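Local coordinates for extracellular solute-binding protein, family 5 (Chelativorans sp., PDB 6WM6), which binds EDTA and other aminopolycarboxylates in the periplasm, probably for delivery to an ABC transporter, at residues I474-T479 with K490-I495; V354-N359 with E513-A518. One frame throughout, in Å; residues are numbered along the deposited sequence.

Contact 1: I474-T479 with K490-I495; sequences IFLRDT and KIEEII
Leu476 opens a type II beta turn that runs to Thr479 and rests against one flank of helix 489-499, its CA 5.9 Å from that of Glu492. At the turn the carboxylate of Glu492 does most of the polar work. Its OE2 accepts the backbone N-H of Arg477 at 2.9 Å in an almost straight bond (177°) and, from the opposite face of the carboxylate plane, Arg477 NE at 2.8 Å. The second bond lies near the guanidinium plane and belongs to a salt bridge whose other limb, NH2 to OE1, is weak. Arg477 reaches back because its chain bends at chi3 (-78°). Two waters widen the grip, joining OE2 to Phe475 O and OE1 to Arg477 O. A helix-borne carboxylate thus ties down the turn in the connection between helices 467-474 and 489-499, in a member of the bacterial family 5 solute-binding proteins, which belong to the periplasmic binding protein clan. The turn is closed on its own side by Thr479 OG1, which donates to Leu476 O at 2.7 Å. Beside these polar bonds, Leu476 CG lies 3.9 Å from the aliphatic CG of Glu492. Ile495 CD1 touches Leu476 CD1 and Phe475 CB, both at 3.8 Å.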
ATOM      1  N   ILE A 474      -4.328  11.186   5.116  1.00 20.61           N
ATOM      2  CA  ILE A 474      -3.105  11.925   4.854  1.00 23.24           C
ATOM      3  C   ILE A 474      -3.288  13.422   5.066  1.00 23.46           C
ATOM      4  O   ILE A 474      -2.366  14.098   5.517  1.00 26.21           O
ATOM      5  CB  ILE A 474      -2.607  11.671   3.406  1.00 31.45           C
ATOM      6  CG1 ILE A 474      -2.105  10.254   3.217  1.00 41.38           C
ATOM      7  CG2 ILE A 474      -1.500  12.691   3.048  1.00 33.70           C
ATOM      8  CD1 ILE A 474      -1.768   9.978   1.754  1.00 30.73           C
ATOM      9  N   PHE A 475      -4.424  13.993   4.660  1.00 19.92           N
ATOM     10  CA  PHE A 475      -4.536  15.434   4.472  1.00 19.36           C
ATOM     11  C   PHE A 475      -5.347  16.127   5.555  1.00 22.77           C
ATOM     12  O   PHE A 475      -5.484  17.347   5.506  1.00 25.59           O
ATOM     13  CB  PHE A 475      -5.117  15.775   3.091  1.00 19.73           C
ATOM     14  CG  PHE A 475      -4.259  15.307   1.950  1.00 18.22           C
ATOM     15  CD1 PHE A 475      -3.195  16.090   1.491  1.00 20.83           C
ATOM     16  CD2 PHE A 475      -4.492  14.102   1.312  1.00 17.12           C
ATOM     17  CE1 PHE A 475      -2.398  15.660   0.448  1.00 21.38           C
ATOM     18  CE2 PHE A 475      -3.697  13.670   0.279  1.00 18.73           C
ATOM     19  CZ  PHE A 475      -2.632  14.444  -0.140  1.00 19.72           C
ATOM     20  N   LEU A 476      -5.882  15.388   6.510  1.00 20.94           N
ATOM     21  CA  LEU A 476      -6.729  15.976   7.545  1.00 21.32           C
ATOM     22  C   LEU A 476      -5.866  16.366   8.731  1.00 21.49           C
ATOM     23  O   LEU A 476      -4.848  15.724   9.033  1.00 23.27           O
ATOM     24  CB  LEU A 476      -7.803  14.979   7.978  1.00 25.30           C
ATOM     25  CG  LEU A 476      -9.118  14.931   7.186  1.00 38.92           C
ATOM     26  CD1 LEU A 476      -8.917  14.966   5.691  1.00 28.94           C
ATOM     27  CD2 LEU A 476      -9.910  13.689   7.577  1.00 33.34           C
ATOM     28  N   ARG A 477      -6.255  17.443   9.395  1.00 24.31           N
ATOM     29  CA  ARG A 477      -5.615  17.764  10.659  1.00 28.20           C
ATOM     30  C   ARG A 477      -5.757  16.558  11.588  1.00 28.73           C
ATOM     31  O   ARG A 477      -6.787  15.874  11.604  1.00 31.54           O
ATOM     32  CB  ARG A 477      -6.282  18.982  11.290  1.00 32.14           C
ATOM     33  CG  ARG A 477      -6.118  20.261  10.508  1.00 44.21           C
ATOM     34  CD  ARG A 477      -7.143  21.290  10.964  1.00 66.65           C
ATOM     35  NE  ARG A 477      -8.468  21.032  10.402  1.00 77.54           N
ATOM     36  CZ  ARG A 477      -9.539  21.781  10.642  1.00 81.75           C
ATOM     37  NH1 ARG A 477      -9.449  22.837  11.438  1.00 82.22           N
ATOM     38  NH2 ARG A 477     -10.702  21.473  10.084  1.00 82.47           N
ATOM     39  N   ASP A 478      -4.698  16.255  12.321  1.00 44.83           N
ATOM     40  CA  ASP A 478      -4.746  15.216  13.345  1.00 48.67           C
ATOM     41  C   ASP A 478      -4.982  13.817  12.775  1.00 41.65           C
ATOM     42  O   ASP A 478      -5.598  12.974  13.428  1.00 42.38           O
ATOM     43  CB  ASP A 478      -5.799  15.527  14.417  1.00 57.23           C
ATOM     44  CG  ASP A 478      -5.627  16.905  15.026  1.00 68.61           C
ATOM     45  OD1 ASP A 478      -4.476  17.386  15.102  1.00 72.09           O
ATOM     46  OD2 ASP A 478      -6.644  17.505  15.431  1.00 68.37           O
ATOM     47  N   THR A 479      -4.477  13.532  11.575  0.52 29.94           N
ATOM     48  CA  THR A 479      -4.516  12.176  11.040  0.52 32.01           C
ATOM     49  C   THR A 479      -3.129  11.544  11.057  0.52 32.99           C
ATOM     50  O   THR A 479      -2.102  12.227  11.127  0.52 32.79           O
ATOM     51  CB  THR A 479      -5.110  12.095   9.623  0.52 35.74           C
ATOM     52  OG1 THR A 479      -4.540  13.096   8.773  0.52 34.04           O
ATOM     53  CG2 THR A 479      -6.624  12.241   9.671  0.52 39.55           C
ATOM     54  N   LYS A 490     -11.236  23.478   4.064  1.00 22.09           N
ATOM     55  CA  LYS A 490     -11.833  23.278   2.741  1.00 21.41           C
ATOM     56  C   LYS A 490     -11.382  21.961   2.114  1.00 20.36           C
ATOM     57  O   LYS A 490     -12.197  21.238   1.527  1.00 20.56           O
ATOM     58  CB  LYS A 490     -11.490  24.465   1.840  1.00 24.67           C
ATOM     59  CG  LYS A 490     -12.104  24.426   0.448  1.00 43.26           C
ATOM     60  CD  LYS A 490     -13.621  24.303   0.485  1.00 65.28           C
ATOM     61  CE  LYS A 490     -14.219  24.464  -0.910  1.00 74.54           C
ATOM     62  NZ  LYS A 490     -15.705  24.346  -0.913  1.00 79.21           N
ATOM     63  N   ILE A 491     -10.095  21.626   2.234  1.00 20.17           N
ATOM     64  CA  ILE A 491      -9.621  20.324   1.772  1.00 19.47           C
ATOM     65  C   ILE A 491     -10.379  19.214   2.477  1.00 19.54           C
ATOM     66  O   ILE A 491     -10.801  18.229   1.846  1.00 18.68           O
ATOM     67  CB  ILE A 491      -8.107  20.204   1.976  1.00 20.52           C
ATOM     68  CG1 ILE A 491      -7.378  21.117   0.977  1.00 21.98           C
ATOM     69  CG2 ILE A 491      -7.656  18.732   1.834  1.00 21.06           C
ATOM     70  CD1 ILE A 491      -5.881  21.124   1.141  1.00 23.03           C
ATOM     71  N   GLU A 492     -10.565  19.347   3.799  1.00 20.02           N
ATOM     72  CA  GLU A 492     -11.234  18.290   4.553  1.00 19.63           C
ATOM     73  C   GLU A 492     -12.691  18.152   4.117  1.00 19.70           C
ATOM     74  O   GLU A 492     -13.200  17.038   3.981  1.00 21.12           O
ATOM     75  CB  GLU A 492     -11.122  18.582   6.055  1.00 21.88           C
ATOM     76  CG  GLU A 492      -9.685  18.725   6.485  1.00 24.90           C
ATOM     77  CD  GLU A 492      -9.502  18.770   7.984  1.00 34.49           C
ATOM     78  OE1 GLU A 492     -10.461  18.462   8.718  1.00 41.16           O
ATOM     79  OE2 GLU A 492      -8.385  19.109   8.414  1.00 25.42           O
ATOM     80  N   GLU A 493     -13.366  19.272   3.886  1.00 20.56           N
ATOM     81  CA  GLU A 493     -14.751  19.241   3.435  1.00 21.21           C
ATOM     82  C   GLU A 493     -14.854  18.550   2.080  1.00 18.60           C
ATOM     83  O   GLU A 493     -15.756  17.727   1.852  1.00 19.81           O
ATOM     84  CB  GLU A 493     -15.296  20.662   3.370  1.00 23.25           C
ATOM     85  CG  GLU A 493     -16.674  20.807   2.740  1.00 42.95           C
ATOM     86  CD  GLU A 493     -17.087  22.264   2.590  1.00 65.18           C
ATOM     87  OE1 GLU A 493     -16.211  23.151   2.707  1.00 66.40           O
ATOM     88  OE2 GLU A 493     -18.286  22.522   2.360  1.00 69.60           O
ATOM     89  N   ILE A 494     -13.944  18.876   1.161  1.00 18.23           N
ATOM     90  CA  ILE A 494     -13.963  18.262  -0.157  1.00 16.83           C
ATOM     91  C   ILE A 494     -13.738  16.762  -0.066  1.00 17.72           C
ATOM     92  O   ILE A 494     -14.434  15.982  -0.730  1.00 18.54           O
ATOM     93  CB  ILE A 494     -12.902  18.918  -1.058  1.00 17.57           C
ATOM     94  CG1 ILE A 494     -13.258  20.371  -1.380  1.00 19.62           C
ATOM     95  CG2 ILE A 494     -12.749  18.118  -2.360  1.00 18.10           C
ATOM     96  CD1 ILE A 494     -12.072  21.187  -1.815  1.00 20.06           C
ATOM     97  N   ILE A 495     -12.774  16.336   0.754  1.00 17.52           N
ATOM     98  CA  ILE A 495     -12.497  14.911   0.898  1.00 17.75           C
ATOM     99  C   ILE A 495     -13.726  14.187   1.434  1.00 17.00           C
ATOM    100  O   ILE A 495     -14.070  13.099   0.963  1.00 18.30           O
ATOM    101  CB  ILE A 495     -11.248  14.692   1.781  1.00 18.01           C
ATOM    102  CG1 ILE A 495      -9.990  15.145   1.052  1.00 17.35           C
ATOM    103  CG2 ILE A 495     -11.165  13.234   2.228  1.00 18.77           C
ATOM    104  CD1 ILE A 495      -8.739  15.211   1.923  1.00 19.33           C
TER
HETATM  105  O   HOH W   1      -6.322  19.795   6.612  1.00 27.11           O
HETATM  106  O   HOH W   2      -9.393  16.769  11.179  1.00 46.85           O

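Contact 2: V354-N359 with E513-A518; sequences VMFLPN and EADELA. With EDO (1,2-ethanediol), chain E.
Asp515, projecting from helix 504-521 toward the loop, takes the backbone N-H of Val354 on the syn lone pair of OD1 (3.1 Å, N-H...O angle 153°). With CG anti to the backbone N (chi1 -159°), the carboxylate extends from the helix to the start of 354-359. Val354 CG2 also presses on OD1, at 3.3 Å. The other oxygen, OD2, is held by Ser353 OG and by a salt bridge to Arg366, and it lies 3.7 Å from CD2 at the edge of the Phe356 ring. Both oxygens of this buried acid thus have polar partners, and the nearby arginine probably stabilises its charge. Met355 runs extended beyond CG, antiparallel to the Asp515 side chain alongside it. Its methyl CE ends among the small residues of the helix, 3.9 Å from Ala514 CB and 4.0 Å from Ala518 CB, while SD lies 3.6 Å from Asp515 N. This close packing belongs to 354-356 alone. Beyond it the loop leaves the helix, and exposed Asn359 makes a weak hydrogen bond from ND2 to O1 of an ethanediol (3.2 Å) probably acquired from the crystallisation liquor. The loop is wedged between helix 504-521 and strand 524-537: Val354 touches Leu524 and Pro526, and Leu357 meets Gln529. Elsewhere on helix 504-521, Ala514 packs against Ile494 of helix 489-499.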
ATOM      1  N   VAL A 354      -1.024  14.405  -5.969  1.00 15.28           N
ATOM      2  CA  VAL A 354      -0.841  13.787  -4.650  1.00 15.04           C
ATOM      3  C   VAL A 354      -2.067  13.005  -4.221  1.00 15.96           C
ATOM      4  O   VAL A 354      -2.111  12.507  -3.088  1.00 17.11           O
ATOM      5  CB  VAL A 354      -0.380  14.782  -3.569  1.00 16.06           C
ATOM      6  CG1 VAL A 354       1.013  15.289  -3.880  1.00 16.44           C
ATOM      7  CG2 VAL A 354      -1.355  15.926  -3.399  1.00 17.44           C
ATOM      8  N   MET A 355      -3.045  12.844  -5.099  1.00 16.36           N
ATOM      9  CA  MET A 355      -4.250  12.105  -4.761  1.00 16.74           C
ATOM     10  C   MET A 355      -4.629  11.010  -5.737  1.00 16.64           C
ATOM     11  O   MET A 355      -5.436  10.137  -5.370  1.00 16.79           O
ATOM     12  CB  MET A 355      -5.428  13.044  -4.572  1.00 19.28           C
ATOM     13  CG  MET A 355      -5.180  13.920  -3.335  1.00 21.27           C
ATOM     14  SD  MET A 355      -6.563  14.939  -2.928  1.00 22.22           S
ATOM     15  CE  MET A 355      -5.798  15.954  -1.672  1.00 19.82           C
ATOM     16  N   PHE A 356      -4.069  11.008  -6.938  1.00 14.95           N
ATOM     17  CA  PHE A 356      -4.403  10.042  -7.975  1.00 14.39           C
ATOM     18  C   PHE A 356      -3.125   9.544  -8.632  1.00 15.71           C
ATOM     19  O   PHE A 356      -2.237  10.333  -8.967  1.00 15.02           O
ATOM     20  CB  PHE A 356      -5.230  10.712  -9.089  1.00 15.43           C
ATOM     21  CG  PHE A 356      -6.468  11.419  -8.600  1.00 14.39           C
ATOM     22  CD1 PHE A 356      -7.619  10.704  -8.279  1.00 15.65           C
ATOM     23  CD2 PHE A 356      -6.496  12.791  -8.498  1.00 15.94           C
ATOM     24  CE1 PHE A 356      -8.768  11.368  -7.869  1.00 16.50           C
ATOM     25  CE2 PHE A 356      -7.643  13.455  -8.079  1.00 18.50           C
ATOM     26  CZ  PHE A 356      -8.774  12.738  -7.770  1.00 16.97           C
ATOM     27  N   LEU A 357      -3.054   8.233  -8.858  1.00 15.46           N
ATOM     28  CA  LEU A 357      -2.018   7.675  -9.720  1.00 14.92           C
ATOM     29  C   LEU A 357      -2.309   8.071 -11.163  1.00 15.35           C
ATOM     30  O   LEU A 357      -3.456   8.400 -11.512  1.00 16.19           O
ATOM     31  CB  LEU A 357      -2.003   6.158  -9.606  1.00 15.15           C
ATOM     32  CG  LEU A 357      -1.668   5.576  -8.228  1.00 15.91           C
ATOM     33  CD1 LEU A 357      -1.938   4.055  -8.254  1.00 18.25           C
ATOM     34  CD2 LEU A 357      -0.247   5.845  -7.820  1.00 17.67           C
ATOM     35  N   PRO A 358      -1.306   7.990 -12.044  1.00 15.90           N
ATOM     36  CA  PRO A 358      -1.518   8.421 -13.439  1.00 16.88           C
ATOM     37  C   PRO A 358      -2.625   7.681 -14.159  1.00 17.14           C
ATOM     38  O   PRO A 358      -3.176   8.238 -15.131  1.00 19.12           O
ATOM     39  CB  PRO A 358      -0.145   8.171 -14.089  1.00 18.04           C
ATOM     40  CG  PRO A 358       0.817   8.413 -12.951  1.00 18.81           C
ATOM     41  CD  PRO A 358       0.129   7.791 -11.739  1.00 17.49           C
ATOM     42  N   ASN A 359      -2.978   6.473 -13.739  1.00 16.87           N
ATOM     43  CA  ASN A 359      -4.033   5.715 -14.397  1.00 16.97           C
ATOM     44  C   ASN A 359      -5.407   5.850 -13.743  1.00 19.21           C
ATOM     45  O   ASN A 359      -6.370   5.247 -14.228  1.00 22.77           O
ATOM     46  CB  ASN A 359      -3.664   4.231 -14.489  1.00 19.81           C
ATOM     47  CG  ASN A 359      -3.543   3.579 -13.144  1.00 22.68           C
ATOM     48  OD1 ASN A 359      -2.848   4.080 -12.263  1.00 21.34           O
ATOM     49  ND2 ASN A 359      -4.202   2.430 -12.974  1.00 28.56           N
ATOM     50  N   GLU A 513     -10.607  18.987  -6.755  1.00 16.58           N
ATOM     51  CA  GLU A 513     -10.449  20.309  -6.156  1.00 17.63           C
ATOM     52  C   GLU A 513      -9.507  20.274  -4.965  1.00 18.98           C
ATOM     53  O   GLU A 513      -8.715  21.212  -4.754  1.00 18.89           O
ATOM     54  CB  GLU A 513     -11.819  20.872  -5.765  1.00 18.48           C
ATOM     55  CG  GLU A 513     -11.740  22.323  -5.329  1.00 22.30           C
ATOM     56  CD  GLU A 513     -13.061  22.899  -4.836  1.00 28.62           C
ATOM     57  OE1 GLU A 513     -14.092  22.181  -4.816  1.00 25.73           O
ATOM     58  OE2 GLU A 513     -13.068  24.098  -4.457  1.00 28.37           O
ATOM     59  N   ALA A 514      -9.566  19.212  -4.168  1.00 17.11           N
ATOM     60  CA  ALA A 514      -8.655  19.087  -3.035  1.00 17.56           C
ATOM     61  C   ALA A 514      -7.226  18.868  -3.505  1.00 17.02           C
ATOM     62  O   ALA A 514      -6.294  19.384  -2.899  1.00 17.62           O
ATOM     63  CB  ALA A 514      -9.089  17.942  -2.126  1.00 19.28           C
ATOM     64  N   ASP A 515      -7.031  18.121  -4.586  1.00 17.08           N
ATOM     65  CA  ASP A 515      -5.700  17.939  -5.150  1.00 17.62           C
ATOM     66  C   ASP A 515      -5.115  19.277  -5.577  1.00 16.97           C
ATOM     67  O   ASP A 515      -3.928  19.555  -5.336  1.00 17.86           O
ATOM     68  CB  ASP A 515      -5.782  16.957  -6.321  1.00 17.03           C
ATOM     69  CG  ASP A 515      -4.467  16.297  -6.691  1.00 19.19           C
ATOM     70  OD1 ASP A 515      -3.509  16.232  -5.877  1.00 18.90           O
ATOM     71  OD2 ASP A 515      -4.391  15.791  -7.830  1.00 18.93           O
ATOM     72  N   GLU A 516      -5.926  20.136  -6.202  1.00 17.67           N
ATOM     73  CA  GLU A 516      -5.459  21.467  -6.597  1.00 18.18           C
ATOM     74  C   GLU A 516      -5.014  22.258  -5.376  1.00 18.53           C
ATOM     75  O   GLU A 516      -3.929  22.848  -5.364  1.00 17.65           O
ATOM     76  CB  GLU A 516      -6.578  22.218  -7.340  1.00 20.03           C
ATOM     77  CG  GLU A 516      -7.103  21.534  -8.609  1.00 18.76           C
ATOM     78  CD  GLU A 516      -6.270  21.726  -9.851  1.00 25.86           C
ATOM     79  OE1 GLU A 516      -5.327  22.531  -9.839  1.00 28.42           O
ATOM     80  OE2 GLU A 516      -6.587  21.069 -10.886  1.00 28.28           O
ATOM     81  N   LEU A 517      -5.845  22.297  -4.335  1.00 16.81           N
ATOM     82  CA  LEU A 517      -5.506  23.064  -3.130  1.00 17.54           C
ATOM     83  C   LEU A 517      -4.286  22.479  -2.435  1.00 16.51           C
ATOM     84  O   LEU A 517      -3.456  23.216  -1.901  1.00 17.77           O
ATOM     85  CB  LEU A 517      -6.703  23.098  -2.192  1.00 18.52           C
ATOM     86  CG  LEU A 517      -7.930  23.860  -2.693  1.00 20.00           C
ATOM     87  CD1 LEU A 517      -9.109  23.661  -1.752  1.00 23.57           C
ATOM     88  CD2 LEU A 517      -7.633  25.347  -2.869  1.00 21.16           C
ATOM     89  N   ALA A 518      -4.170  21.163  -2.385  1.00 16.53           N
ATOM     90  CA  ALA A 518      -3.012  20.551  -1.749  1.00 17.16           C
ATOM     91  C   ALA A 518      -1.736  20.912  -2.497  1.00 16.28           C
ATOM     92  O   ALA A 518      -0.703  21.182  -1.885  1.00 17.49           O
ATOM     93  CB  ALA A 518      -3.206  19.044  -1.687  1.00 18.06           C
TER
HETATM   94  C1  EDO E 604      -2.511   1.009 -10.037  1.00 28.04           C
HETATM   95  O1  EDO E 604      -2.515   0.309 -11.286  1.00 34.60           O
HETATM   96  C2  EDO E 604      -1.328   0.501  -9.216  1.00 26.04           C
HETATM   97  O2  EDO E 604      -1.236  -0.905  -9.488  1.00 25.92           O

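How the contacts relate
Contact 1 is nested within the long chain excursion that contact 2 closes, and their centres lie about 13 Å apart on the same side of the chain's centre. They join through two direct seams. In one, the Phe475 ring bridges the two loops, with CZ 3.6 Å from Val354 O and CE2 3.7 Å from Met355 CE. In the other, the consecutive helices 489-499 and 504-521 pack together, Ile494 CG2 lying 3.7 Å from Ala514 CB and Ile494 CD1 3.6 Å from Glu513 CD. Helix 489-499 thus carries the turn of contact 1 on one side and helix 504-521 on another. The ethanediol near Asn359 belongs to the far end of contact 2.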